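Local coordinates for protein TRAP-type transporter, periplasmic component (Cupriavidus necator, PDB 4P8B) that binds (S)-2-acetolactate as the periplasmic solute-binding component of a TRAP-type transporter, probably delivering it to the membrane subunits for uptake, at residues A[32-37]-A[72-77]; A[54-59]-A[262-267]; A[120-125]-A[337-342]; A[156-161]-A[229-234]. All coordinates share one frame; numbering follows the deposited sequence.

Overall arrangement
The four contacts are spread over a two-lobed solute-binding protein whose ligand lies in the cleft between the lobes. Contact 1 and contact 2 share one lobe: strand 33-36 runs on into helix 44-59, and their centres are about 19 Å apart. Contact 4 belongs to the sheet of the other lobe, its centre about 39 Å from that of contact 2, across the centre of the chain. Contacts 1 and 4 stand nearest the pocket, with the side chains of T72 and S158 about 7 and 10 Å from the bound acetolactate. Contact 3 packs the C-terminus away from the site, yet its nearest atoms come within about 6 Å of contact 4.

Contact 1: residues A[32-37]-A[72-77]; sequences EYKMSL and TSLVAG
One direct hydrogen bond joins the backbones of L37 and T72, from T72 N to L37 O at 3.0 Å. A second polar link runs through a water. It donates to S36 OG at 2.8 Å and accepts from L74 N at 3.0 Å, so it ties the strand to the short 3-10 turn. With chi1 at -175°, S36 OG lies beside its own carbonyl carbon and reaches both this water and E82, its partner outside the two segments.

The strand 33-36 lies between strands 66-69 and 93-97 in the mixed sheet of this lobe, and 72-77 is the loop that leaves strand 66-69 on the way to helix 82-88. In that loop T72 O is gripped from opposite faces of its plane by V75 N and G77 N, consistent with a compact turn.

The apolar part is carried by L74. Its CD1 meets K34 CB at 3.9 Å, while CD2 lies against K34 CD on the extended lysine chain.

Nearer the pocket a methyl rests against a hydroxyl oxygen, T72 CG2 on S36 OG at 3.7 Å, and the T72 side chain comes within about 4 Å of that of Q79, which binds acetolactate.

Contact 2: residues A[54-59]-A[262-267]; sequences DLVKQR and EIVKQA
A chi1 of 166° in V56 sets CG1 anti to the backbone N and leaves CG2 beside it, so that CG1 points to V264 and CG2 chiefly to A267. CG1 meets V264 CG2 at 4.0 Å, and V56 CG2 presses on A267 CB at 3.7 Å. In V264 the equivalent torsion is 174°, which places CG1 beside the carbonyl carbon and offers CG2 to V56.

The small side chain of A267 also takes L55 CB, at 3.9 Å. At the other end of the patch I263 CG2 closes on R59 CB at 3.5 Å, and I263 CD1 lies near the R59 carbonyl oxygen.

This is antiparallel helix packing, with the C-terminal end of helix 44-59 set against helix 258-279 in one lobe of the solute-binding fold. The short axes approach to 9.0 Å, and their directions differ by 146°. W52, further back on the first helix, adds a hydrogen bond from its indole NE1 to V264 O.

R59 supplies the polar part of the contact. It runs extended from CG to NE, and L55 CD1 lies over one face of its guanidinium, offset toward the rim. A water in the guanidinium plane accepts from R59 NH1 at 2.9 Å and donates to I263 O at 2.7 Å, bridging the helices. The same NH1 forms a salt bridge with D270, whose other carboxylate oxygen receives Q266 NE2.

Contact 3: residues A[120-125]-A[337-342]; sequences YKALDA and GAIAKR
I339 O, at the end of helix 329-340, is gripped by two donors of R342, whose side chain then lies across A122. R342 N reaches this oxygen at 3.1 Å and R342 NH1 at 2.9 Å, from opposite faces of its carbonyl plane. The NH1 bond is fairly straight, 163° at the hydrogen, and I339 O lies in the guanidinium plane. The C-terminal arginine thus folds back on the last turn of helix 329-340.

A chi1 of 79° puts CG of R342 between its backbone N and carbonyl carbon, and from there the chain runs extended to NE over the start of helix 120-127. Its CD touches A122 N at 3.5 Å and A122 CB at 3.8 Å. K121 lies obliquely over the same arginine, its CB close to CD of R342 and its CE beside the terminal oxygen R342 O.

The contact packs the last helix of the chain against helix 120-127, away from the acetolactate site. A122 CB makes apolar contact with I339 CG1 at 3.9 Å, and I339 CG2 comes equally near it. The methyl A125 CB rests on the carbonyl oxygen A338 O at 3.8 Å. A122, A125 and A338 contribute only methyls, consistent with the close approach of the two helices (CA atoms of A122 and I339 5.0 Å apart).

D119 forms a salt bridge with R342 NH2, linking chain terminus and helix start, and accepts A122 N through its other oxygen. K121 NZ stands 3.4 Å from R342 O, at an angle too poor for a hydrogen bond, and farther from OXT, so any attraction is probably electrostatic and loosely directed.

Contact 4: residues A[156-161]-A[229-234]; sequences EVSNSK and VGQKFV
A classic beta bulge interrupts the pairing here: K232 and F233 both face N159, and both of their amides donate to N159 O. The F233 N bond, at 3.1 Å, runs nearly along the C=O axis, whereas K232 N, at 3.3 Å, stands 41° above the carbonyl plane. The strands 156-159 and 233-235 are the antiparallel inner pair of a four-stranded mixed sheet in the lobe across the cleft from strand 33-36. N159 N returns a bond to F233 O at 3.0 Å, and S158 faces V234 as the neighbouring non-hydrogen-bonded pair, with V157 O receiving a CA-H contact from V234.

Before the bulge Q231 sits at the centre of an inverse gamma turn. Its chain bends at chi2 (-50°), which turns the amide back toward S158. S158 OG donates to Q231 OE1 at 2.7 Å, in the carbonyl plane and on a lone pair; Q214 also bonds this hydroxyl.

On the face with N159, the F233 ring presents its edge to N159 O, CD2 lying 3.5 Å from it. N159 OD1 accepts K161 N at 2.8 Å in an Asx turn, while a water donating to V157 O accepts from N159 ND2 at 2.9 Å.

Contact 1: residues A[32-37]-A[72-77]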
loop_
_atom_site.group_PDB
_atom_site.type_symbol
_atom_site.label_atom_id
_atom_site.label_comp_id
_atom_site.label_asym_id
_atom_site.label_seq_id
_atom_site.Cartn_x
_atom_site.Cartn_y
_atom_site.Cartn_z
ATOM N N GLU A 32 -2.211 25.103 11.966
ATOM C CA GLU A 32 -2.723 24.001 11.152
ATOM C C GLU A 32 -1.564 23.108 10.813
ATOM O O GLU A 32 -0.486 23.594 10.472
ATOM C CB GLU A 32 -3.373 24.547 9.883
ATOM C CG GLU A 32 -4.037 23.519 8.991
ATOM C CD GLU A 32 -4.916 24.191 7.951
ATOM O OE1 GLU A 32 -4.373 24.659 6.927
ATOM O OE2 GLU A 32 -6.144 24.293 8.182
ATOM N N TYR A 33 -1.773 21.797 10.941
ATOM C CA TYR A 33 -0.776 20.820 10.545
ATOM C C TYR A 33 -1.252 20.152 9.276
ATOM O O TYR A 33 -2.441 20.042 9.057
ATOM C CB TYR A 33 -0.557 19.784 11.648
ATOM C CG TYR A 33 0.130 20.376 12.859
ATOM C CD1 TYR A 33 -0.601 20.994 13.862
ATOM C CD2 TYR A 33 1.508 20.346 12.970
ATOM C CE1 TYR A 33 0.026 21.561 14.967
ATOM C CE2 TYR A 33 2.148 20.928 14.074
ATOM C CZ TYR A 33 1.390 21.513 15.057
ATOM O OH TYR A 33 1.999 22.104 16.155
ATOM N N LYS A 34 -0.303 19.760 8.452
ATOM C CA LYS A 34 -0.632 19.223 7.144
ATOM C C LYS A 34 -0.418 17.706 7.110
ATOM O O LYS A 34 0.686 17.237 7.351
ATOM C CB LYS A 34 0.252 19.904 6.098
ATOM C CG LYS A 34 0.235 21.402 6.163
ATOM C CD LYS A 34 1.054 21.973 5.032
ATOM C CE LYS A 34 1.066 23.486 5.093
ATOM N NZ LYS A 34 2.176 24.027 4.273
HETATM N N MSE A 35 -1.466 16.952 6.758
HETATM C CA MSE A 35 -1.372 15.496 6.612
HETATM C C MSE A 35 -1.450 15.103 5.138
HETATM O O MSE A 35 -2.432 15.390 4.436
HETATM C CB MSE A 35 -2.493 14.791 7.352
HETATM C CG MSE A 35 -2.304 13.265 7.306
HETATM SE SE MSE A 35 -3.877 12.258 7.877
HETATM C CE MSE A 35 -4.052 12.966 9.685
ATOM N N SER A 36 -0.414 14.441 4.652
ATOM C CA SER A 36 -0.389 14.000 3.275
ATOM C C SER A 36 -1.055 12.632 3.120
ATOM O O SER A 36 -0.820 11.726 3.942
ATOM C CB SER A 36 1.057 13.930 2.781
ATOM O OG SER A 36 1.053 13.599 1.401
ATOM N N LEU A 37 -1.867 12.475 2.063
ATOM C CA LEU A 37 -2.510 11.204 1.705
ATOM C C LEU A 37 -2.510 11.100 0.194
ATOM O O LEU A 37 -2.910 12.063 -0.468
ATOM C CB LEU A 37 -3.978 11.217 2.131
ATOM C CG LEU A 37 -4.244 11.384 3.620
ATOM C CD1 LEU A 37 -5.724 11.669 3.855
ATOM C CD2 LEU A 37 -3.785 10.182 4.412
ATOM N N THR A 72 -1.737 13.603 -2.757
ATOM C CA THR A 72 -0.320 13.916 -2.577
ATOM C C THR A 72 0.023 15.292 -3.150
ATOM O O THR A 72 1.108 15.531 -3.650
ATOM C CB THR A 72 0.656 12.799 -3.120
ATOM O OG1 THR A 72 -0.045 11.788 -3.839
ATOM C CG2 THR A 72 1.333 12.107 -1.985
ATOM N N SER A 73 -0.894 16.235 -2.993
ATOM C CA SER A 73 -0.683 17.577 -3.532
ATOM C C SER A 73 0.526 18.280 -2.924
ATOM O O SER A 73 1.126 19.130 -3.578
ATOM C CB SER A 73 -1.912 18.467 -3.331
ATOM O OG SER A 73 -2.091 18.767 -1.957
ATOM N N LEU A 74 0.903 17.927 -1.695
ATOM C CA LEU A 74 2.029 18.597 -1.069
ATOM C C LEU A 74 3.348 18.310 -1.783
ATOM O O LEU A 74 4.321 19.048 -1.593
ATOM C CB LEU A 74 2.106 18.223 0.414
ATOM C CG LEU A 74 0.976 18.831 1.251
ATOM C CD1 LEU A 74 0.887 18.219 2.647
ATOM C CD2 LEU A 74 1.163 20.318 1.368
ATOM N N VAL A 75 3.395 17.228 -2.564
ATOM C CA VAL A 75 4.527 16.956 -3.459
ATOM C C VAL A 75 4.090 16.933 -4.941
ATOM O O VAL A 75 4.646 16.210 -5.760
ATOM C CB VAL A 75 5.283 15.638 -3.085
ATOM C CG1 VAL A 75 6.061 15.855 -1.805
ATOM C CG2 VAL A 75 4.321 14.468 -2.937
ATOM N N ALA A 76 3.072 17.725 -5.283
ATOM C CA ALA A 76 2.604 17.856 -6.668
ATOM C C ALA A 76 2.279 16.507 -7.306
ATOM O O ALA A 76 2.523 16.280 -8.495
ATOM C CB ALA A 76 3.631 18.636 -7.492
ATOM N N GLY A 77 1.705 15.622 -6.503
ATOM C CA GLY A 77 1.294 14.300 -6.953
ATOM C C GLY A 77 2.387 13.253 -7.037
ATOM O O GLY A 77 2.103 12.101 -7.352
HETATM O O HOH W 1 -0.224 15.789 0.110
#

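Contact 2: residues A[54-59]-A[262-267]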
loop_
_atom_site.group_PDB
_atom_site.type_symbol
_atom_site.label_atom_id
_atom_site.label_comp_id
_atom_site.label_asym_id
_atom_site.label_seq_id
_atom_site.Cartn_x
_atom_site.Cartn_y
_atom_site.Cartn_z
ATOM N N ASP A 54 -9.565 13.613 13.099
ATOM C CA ASP A 54 -10.727 13.929 13.932
ATOM C C ASP A 54 -10.453 13.531 15.377
ATOM O O ASP A 54 -10.775 14.280 16.307
ATOM C CB ASP A 54 -12.007 13.235 13.441
ATOM C CG ASP A 54 -12.484 13.734 12.084
ATOM O OD1 ASP A 54 -11.981 14.769 11.608
ATOM O OD2 ASP A 54 -13.384 13.090 11.499
ATOM N N LEU A 55 -9.842 12.373 15.601
ATOM C CA LEU A 55 -9.604 11.942 16.972
ATOM C C LEU A 55 -8.575 12.834 17.653
ATOM O O LEU A 55 -8.697 13.135 18.842
ATOM C CB LEU A 55 -9.123 10.496 17.008
ATOM C CG LEU A 55 -10.148 9.415 16.669
ATOM C CD1 LEU A 55 -9.482 8.037 16.696
ATOM C CD2 LEU A 55 -11.341 9.431 17.621
ATOM N N VAL A 56 -7.550 13.252 16.923
ATOM C CA VAL A 56 -6.527 14.119 17.497
ATOM C C VAL A 56 -7.118 15.450 17.915
ATOM O O VAL A 56 -6.847 15.945 19.018
ATOM C CB VAL A 56 -5.371 14.365 16.520
ATOM C CG1 VAL A 56 -4.511 15.525 17.003
ATOM C CG2 VAL A 56 -4.548 13.085 16.339
ATOM N N LYS A 57 -7.940 16.027 17.055
ATOM C CA LYS A 57 -8.565 17.299 17.365
ATOM C C LYS A 57 -9.413 17.141 18.609
ATOM O O LYS A 57 -9.280 17.925 19.555
ATOM C CB LYS A 57 -9.411 17.763 16.190
ATOM C CG LYS A 57 -9.862 19.209 16.337
ATOM C CD LYS A 57 -10.389 19.736 15.021
ATOM C CE LYS A 57 -11.890 19.576 14.941
ATOM N NZ LYS A 57 -12.563 20.728 15.601
ATOM N N GLN A 58 -10.287 16.146 18.611
ATOM C CA GLN A 58 -11.182 15.880 19.727
ATOM C C GLN A 58 -10.427 15.722 21.041
ATOM O O GLN A 58 -10.786 16.341 22.038
ATOM C CB GLN A 58 -11.999 14.619 19.439
ATOM C CG GLN A 58 -12.992 14.247 20.533
ATOM C CD GLN A 58 -13.979 13.175 20.094
ATOM O OE1 GLN A 58 -13.888 12.643 18.985
ATOM N NE2 GLN A 58 -14.927 12.849 20.969
ATOM N N ARG A 59 -9.366 14.922 21.034
ATOM C CA ARG A 59 -8.679 14.516 22.264
ATOM C C ARG A 59 -7.618 15.512 22.724
ATOM O O ARG A 59 -7.079 15.390 23.839
ATOM C CB ARG A 59 -8.061 13.124 22.058
ATOM C CG ARG A 59 -9.106 12.041 21.824
ATOM C CD ARG A 59 -8.459 10.700 21.497
ATOM N NE ARG A 59 -9.450 9.663 21.206
ATOM C CZ ARG A 59 -9.161 8.419 20.808
ATOM N NH1 ARG A 59 -7.901 8.024 20.654
ATOM N NH2 ARG A 59 -10.142 7.563 20.581
ATOM N N GLU A 262 1.474 11.339 23.192
ATOM C CA GLU A 262 0.727 10.146 23.572
ATOM C C GLU A 262 -0.673 10.121 22.953
ATOM O O GLU A 262 -1.127 9.092 22.439
ATOM C CB GLU A 262 0.617 10.046 25.095
ATOM C CG GLU A 262 -0.111 8.811 25.543
ATOM C CD GLU A 262 0.486 7.557 24.949
ATOM O OE1 GLU A 262 1.725 7.519 24.786
ATOM O OE2 GLU A 262 -0.279 6.622 24.624
ATOM N N ILE A 263 -1.367 11.249 22.995
ATOM C CA ILE A 263 -2.683 11.365 22.381
ATOM C C ILE A 263 -2.635 11.082 20.872
ATOM O O ILE A 263 -3.445 10.324 20.345
ATOM C CB ILE A 263 -3.262 12.758 22.602
ATOM C CG1 ILE A 263 -3.494 12.957 24.095
ATOM C CG2 ILE A 263 -4.571 12.933 21.838
ATOM C CD1 ILE A 263 -4.777 12.369 24.588
ATOM N N VAL A 264 -1.679 11.691 20.185
ATOM C CA VAL A 264 -1.579 11.541 18.740
ATOM C C VAL A 264 -1.250 10.094 18.350
ATOM O O VAL A 264 -1.817 9.566 17.380
ATOM C CB VAL A 264 -0.557 12.532 18.147
ATOM C CG1 VAL A 264 -0.363 12.265 16.648
ATOM C CG2 VAL A 264 -1.044 13.963 18.348
ATOM N N LYS A 265 -0.359 9.461 19.106
ATOM C CA LYS A 265 -0.003 8.068 18.897
ATOM C C LYS A 265 -1.202 7.172 19.123
ATOM O O LYS A 265 -1.507 6.340 18.280
ATOM C CB LYS A 265 1.148 7.657 19.814
ATOM C CG LYS A 265 1.549 6.195 19.667
ATOM C CD LYS A 265 2.888 5.934 20.335
ATOM C CE LYS A 265 3.385 4.525 20.047
ATOM N NZ LYS A 265 4.815 4.340 20.437
ATOM N N GLN A 266 -1.912 7.320 20.237
ATOM C CA GLN A 266 -3.064 6.446 20.469
ATOM C C GLN A 266 -4.158 6.681 19.418
ATOM O O GLN A 266 -4.870 5.754 19.015
ATOM C CB GLN A 266 -3.627 6.629 21.882
ATOM C CG GLN A 266 -4.755 5.669 22.206
ATOM C CD GLN A 266 -4.305 4.215 22.174
ATOM O OE1 GLN A 266 -3.302 3.857 22.783
ATOM N NE2 GLN A 266 -5.046 3.373 21.457
ATOM N N ALA A 267 -4.297 7.919 18.970
ATOM C CA ALA A 267 -5.268 8.227 17.935
ATOM C C ALA A 267 -4.899 7.521 16.624
ATOM O O ALA A 267 -5.781 7.009 15.926
ATOM C CB ALA A 267 -5.375 9.725 17.729
HETATM O O HOH W 2 -5.547 9.380 21.675
#

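Contact 3: residues A[120-125]-A[337-342]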
loop_
_atom_site.group_PDB
_atom_site.type_symbol
_atom_site.label_atom_id
_atom_site.label_comp_id
_atom_site.label_asym_id
_atom_site.label_seq_id
_atom_site.Cartn_x
_atom_site.Cartn_y
_atom_site.Cartn_z
ATOM N N TYR A 120 -4.063 -12.790 4.919
ATOM C CA TYR A 120 -4.068 -11.679 5.866
ATOM C C TYR A 120 -3.339 -12.040 7.153
ATOM O O TYR A 120 -2.698 -11.184 7.756
ATOM C CB TYR A 120 -5.506 -11.214 6.156
ATOM C CG TYR A 120 -6.152 -10.641 4.911
ATOM C CD1 TYR A 120 -5.832 -9.369 4.455
ATOM C CD2 TYR A 120 -7.024 -11.405 4.154
ATOM C CE1 TYR A 120 -6.384 -8.873 3.308
ATOM C CE2 TYR A 120 -7.592 -10.912 2.982
ATOM C CZ TYR A 120 -7.265 -9.642 2.565
ATOM O OH TYR A 120 -7.824 -9.155 1.391
ATOM N N LYS A 121 -3.428 -13.296 7.575
ATOM C CA LYS A 121 -2.740 -13.743 8.782
ATOM C C LYS A 121 -1.235 -13.538 8.601
ATOM O O LYS A 121 -0.528 -13.209 9.556
ATOM C CB LYS A 121 -3.072 -15.204 9.074
ATOM C CG LYS A 121 -2.880 -15.596 10.528
ATOM C CD LYS A 121 -3.584 -16.925 10.847
ATOM C CE LYS A 121 -3.478 -17.272 12.317
ATOM N NZ LYS A 121 -4.112 -18.589 12.625
ATOM N N ALA A 122 -0.746 -13.707 7.384
ATOM C CA ALA A 122 0.672 -13.544 7.092
ATOM C C ALA A 122 1.075 -12.087 7.165
ATOM O O ALA A 122 2.122 -11.763 7.721
ATOM C CB ALA A 122 1.004 -14.135 5.728
ATOM N N LEU A 123 0.272 -11.198 6.601
ATOM C CA LEU A 123 0.574 -9.790 6.682
ATOM C C LEU A 123 0.584 -9.334 8.141
ATOM O O LEU A 123 1.491 -8.608 8.581
ATOM C CB LEU A 123 -0.463 -9.008 5.850
ATOM C CG LEU A 123 -0.437 -7.481 5.875
ATOM C CD1 LEU A 123 0.925 -6.947 5.544
ATOM C CD2 LEU A 123 -1.478 -6.890 4.929
ATOM N N ASP A 124 -0.420 -9.760 8.904
ATOM C CA ASP A 124 -0.507 -9.373 10.306
ATOM C C ASP A 124 0.678 -9.916 11.092
ATOM O O ASP A 124 1.140 -9.279 12.033
ATOM C CB ASP A 124 -1.830 -9.850 10.923
ATOM C CG ASP A 124 -3.031 -9.051 10.429
ATOM O OD1 ASP A 124 -2.845 -7.905 9.967
ATOM O OD2 ASP A 124 -4.159 -9.565 10.552
ATOM N N ALA A 125 1.170 -11.102 10.732
ATOM C CA ALA A 125 2.330 -11.671 11.420
ATOM C C ALA A 125 3.555 -10.789 11.245
ATOM O O ALA A 125 4.422 -10.772 12.109
ATOM C CB ALA A 125 2.608 -13.077 10.939
ATOM N N GLY A 337 9.890 -16.768 8.437
ATOM C CA GLY A 337 9.621 -17.575 9.612
ATOM C C GLY A 337 8.355 -17.204 10.352
ATOM O O GLY A 337 7.612 -18.070 10.798
ATOM N N ALA A 338 8.112 -15.912 10.493
ATOM C CA ALA A 338 6.882 -15.445 11.128
ATOM C C ALA A 338 5.650 -15.922 10.370
ATOM O O ALA A 338 4.646 -16.321 10.971
ATOM C CB ALA A 338 6.892 -13.924 11.221
ATOM N N ILE A 339 5.739 -15.887 9.046
ATOM C CA ILE A 339 4.662 -16.370 8.207
ATOM C C ILE A 339 4.483 -17.894 8.362
ATOM O O ILE A 339 3.369 -18.376 8.530
ATOM C CB ILE A 339 4.919 -15.940 6.760
ATOM C CG1 ILE A 339 4.758 -14.424 6.680
ATOM C CG2 ILE A 339 4.007 -16.671 5.795
ATOM C CD1 ILE A 339 5.312 -13.855 5.404
ATOM N N ALA A 340 5.578 -18.650 8.374
ATOM C CA ALA A 340 5.491 -20.095 8.516
ATOM C C ALA A 340 4.852 -20.497 9.840
ATOM O O ALA A 340 4.190 -21.533 9.916
ATOM C CB ALA A 340 6.869 -20.725 8.395
ATOM N N LYS A 341 5.066 -19.689 10.884
ATOM C CA LYS A 341 4.564 -19.999 12.218
ATOM C C LYS A 341 3.219 -19.354 12.539
ATOM O O LYS A 341 2.692 -19.523 13.640
ATOM C CB LYS A 341 5.587 -19.586 13.273
ATOM C CG LYS A 341 6.897 -20.330 13.186
ATOM C CD LYS A 341 7.861 -19.817 14.233
ATOM C CE LYS A 341 9.112 -20.670 14.320
ATOM N NZ LYS A 341 10.031 -20.132 15.362
ATOM N N ARG A 342 2.640 -18.660 11.576
ATOM C CA ARG A 342 1.426 -17.904 11.837
ATOM C C ARG A 342 0.235 -18.793 12.184
ATOM O O ARG A 342 -0.690 -18.297 12.813
ATOM C CB ARG A 342 1.084 -17.026 10.634
ATOM C CG ARG A 342 0.426 -17.752 9.482
ATOM C CD ARG A 342 0.455 -16.912 8.210
ATOM N NE ARG A 342 -0.290 -17.498 7.101
ATOM C CZ ARG A 342 0.127 -18.532 6.377
ATOM N NH1 ARG A 342 1.286 -19.121 6.645
ATOM N NH2 ARG A 342 -0.635 -18.996 5.390
ATOM O OXT ARG A 342 0.134 -19.987 11.860
#

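Contact 4: residues A[156-161]-A[229-234]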
loop_
_atom_site.group_PDB
_atom_site.type_symbol
_atom_site.label_atom_id
_atom_site.label_comp_id
_atom_site.label_asym_id
_atom_site.label_seq_id
_atom_site.Cartn_x
_atom_site.Cartn_y
_atom_site.Cartn_z
ATOM N N GLU A 156 -4.393 -6.798 -6.624
ATOM C CA GLU A 156 -4.873 -7.714 -7.654
ATOM C C GLU A 156 -4.689 -7.077 -9.028
ATOM O O GLU A 156 -4.944 -5.877 -9.203
ATOM C CB GLU A 156 -6.333 -8.090 -7.383
ATOM C CG GLU A 156 -6.642 -8.461 -5.924
ATOM C CD GLU A 156 -5.825 -9.617 -5.374
ATOM O OE1 GLU A 156 -4.952 -10.163 -6.062
ATOM O OE2 GLU A 156 -6.066 -9.976 -4.190
ATOM N N VAL A 157 -4.234 -7.856 -9.988
ATOM C CA VAL A 157 -3.948 -7.354 -11.332
ATOM C C VAL A 157 -5.197 -7.312 -12.213
ATOM O O VAL A 157 -5.973 -8.273 -12.267
ATOM C CB VAL A 157 -2.785 -8.161 -11.984
ATOM C CG1 VAL A 157 -3.135 -9.660 -12.156
ATOM C CG2 VAL A 157 -2.381 -7.566 -13.320
ATOM N N SER A 158 -5.415 -6.173 -12.857
ATOM C CA SER A 158 -6.527 -6.000 -13.775
ATOM C C SER A 158 -6.011 -5.571 -15.125
ATOM O O SER A 158 -4.924 -5.025 -15.256
ATOM C CB SER A 158 -7.524 -4.966 -13.267
ATOM O OG SER A 158 -7.002 -3.636 -13.312
ATOM N N ASN A 159 -6.826 -5.800 -16.144
ATOM C CA ASN A 159 -6.532 -5.297 -17.475
ATOM C C ASN A 159 -7.787 -5.290 -18.344
ATOM O O ASN A 159 -8.835 -5.791 -17.911
ATOM C CB ASN A 159 -5.404 -6.102 -18.139
ATOM C CG ASN A 159 -5.859 -7.429 -18.691
ATOM O OD1 ASN A 159 -6.024 -7.582 -19.900
ATOM N ND2 ASN A 159 -6.019 -8.419 -17.817
ATOM N N SER A 160 -7.675 -4.697 -19.527
ATOM C CA SER A 160 -8.818 -4.555 -20.424
ATOM C C SER A 160 -8.876 -5.619 -21.530
ATOM O O SER A 160 -9.864 -5.678 -22.279
ATOM C CB SER A 160 -8.789 -3.197 -21.098
ATOM O OG SER A 160 -7.703 -3.143 -22.001
ATOM N N LYS A 161 -7.831 -6.441 -21.645
ATOM C CA LYS A 161 -7.680 -7.313 -22.812
ATOM C C LYS A 161 -8.086 -8.750 -22.627
ATOM O O LYS A 161 -8.775 -9.293 -23.490
ATOM C CB LYS A 161 -6.237 -7.284 -23.316
ATOM C CG LYS A 161 -5.870 -5.941 -23.945
ATOM C CD LYS A 161 -4.567 -6.020 -24.708
ATOM C CE LYS A 161 -4.328 -4.757 -25.528
ATOM N NZ LYS A 161 -3.004 -4.801 -26.211
ATOM N N VAL A 229 -12.832 2.529 -16.455
ATOM C CA VAL A 229 -11.665 2.871 -17.271
ATOM C C VAL A 229 -10.973 1.589 -17.748
ATOM O O VAL A 229 -9.751 1.433 -17.657
ATOM C CB VAL A 229 -10.702 3.848 -16.561
ATOM C CG1 VAL A 229 -11.338 5.251 -16.496
ATOM C CG2 VAL A 229 -10.326 3.365 -15.182
ATOM N N GLY A 230 -11.805 0.683 -18.248
ATOM C CA GLY A 230 -11.356 -0.480 -18.987
ATOM C C GLY A 230 -10.968 -1.696 -18.196
ATOM O O GLY A 230 -10.623 -2.702 -18.804
ATOM N N GLN A 231 -11.045 -1.651 -16.880
ATOM C CA GLN A 231 -10.492 -2.735 -16.080
ATOM C C GLN A 231 -11.573 -3.785 -15.863
ATOM O O GLN A 231 -12.218 -3.831 -14.813
ATOM C CB GLN A 231 -9.924 -2.196 -14.779
ATOM C CG GLN A 231 -8.867 -1.129 -15.007
ATOM C CD GLN A 231 -7.819 -1.557 -15.999
ATOM O OE1 GLN A 231 -7.083 -2.505 -15.742
ATOM N NE2 GLN A 231 -7.738 -0.886 -17.125
ATOM N N LYS A 232 -11.705 -4.665 -16.849
ATOM C CA LYS A 232 -12.826 -5.610 -16.900
ATOM C C LYS A 232 -12.434 -7.051 -16.635
ATOM O O LYS A 232 -13.307 -7.915 -16.565
ATOM C CB LYS A 232 -13.574 -5.441 -18.222
ATOM C CG LYS A 232 -14.273 -4.058 -18.251
ATOM C CD LYS A 232 -14.835 -3.674 -19.595
ATOM C CE LYS A 232 -15.363 -2.249 -19.575
ATOM N NZ LYS A 232 -16.294 -2.010 -18.430
ATOM N N PHE A 233 -11.132 -7.288 -16.498
ATOM C CA PHE A 233 -10.580 -8.586 -16.094
ATOM C C PHE A 233 -9.759 -8.337 -14.846
ATOM O O PHE A 233 -8.980 -7.376 -14.798
ATOM C CB PHE A 233 -9.660 -9.123 -17.176
ATOM C CG PHE A 233 -10.361 -9.449 -18.459
ATOM C CD1 PHE A 233 -10.901 -10.703 -18.680
ATOM C CD2 PHE A 233 -10.493 -8.487 -19.457
ATOM C CE1 PHE A 233 -11.541 -11.002 -19.871
ATOM C CE2 PHE A 233 -11.149 -8.777 -20.642
ATOM C CZ PHE A 233 -11.659 -10.050 -20.856
ATOM N N VAL A 234 -9.945 -9.166 -13.822
ATOM C CA VAL A 234 -9.143 -9.128 -12.609
ATOM C C VAL A 234 -8.738 -10.543 -12.236
ATOM O O VAL A 234 -9.548 -11.449 -12.319
ATOM C CB VAL A 234 -9.968 -8.560 -11.425
ATOM C CG1 VAL A 234 -9.246 -8.775 -10.093
ATOM C CG2 VAL A 234 -10.279 -7.101 -11.633
HETATM O O HOH W 3 -6.155 -9.206 -15.060
#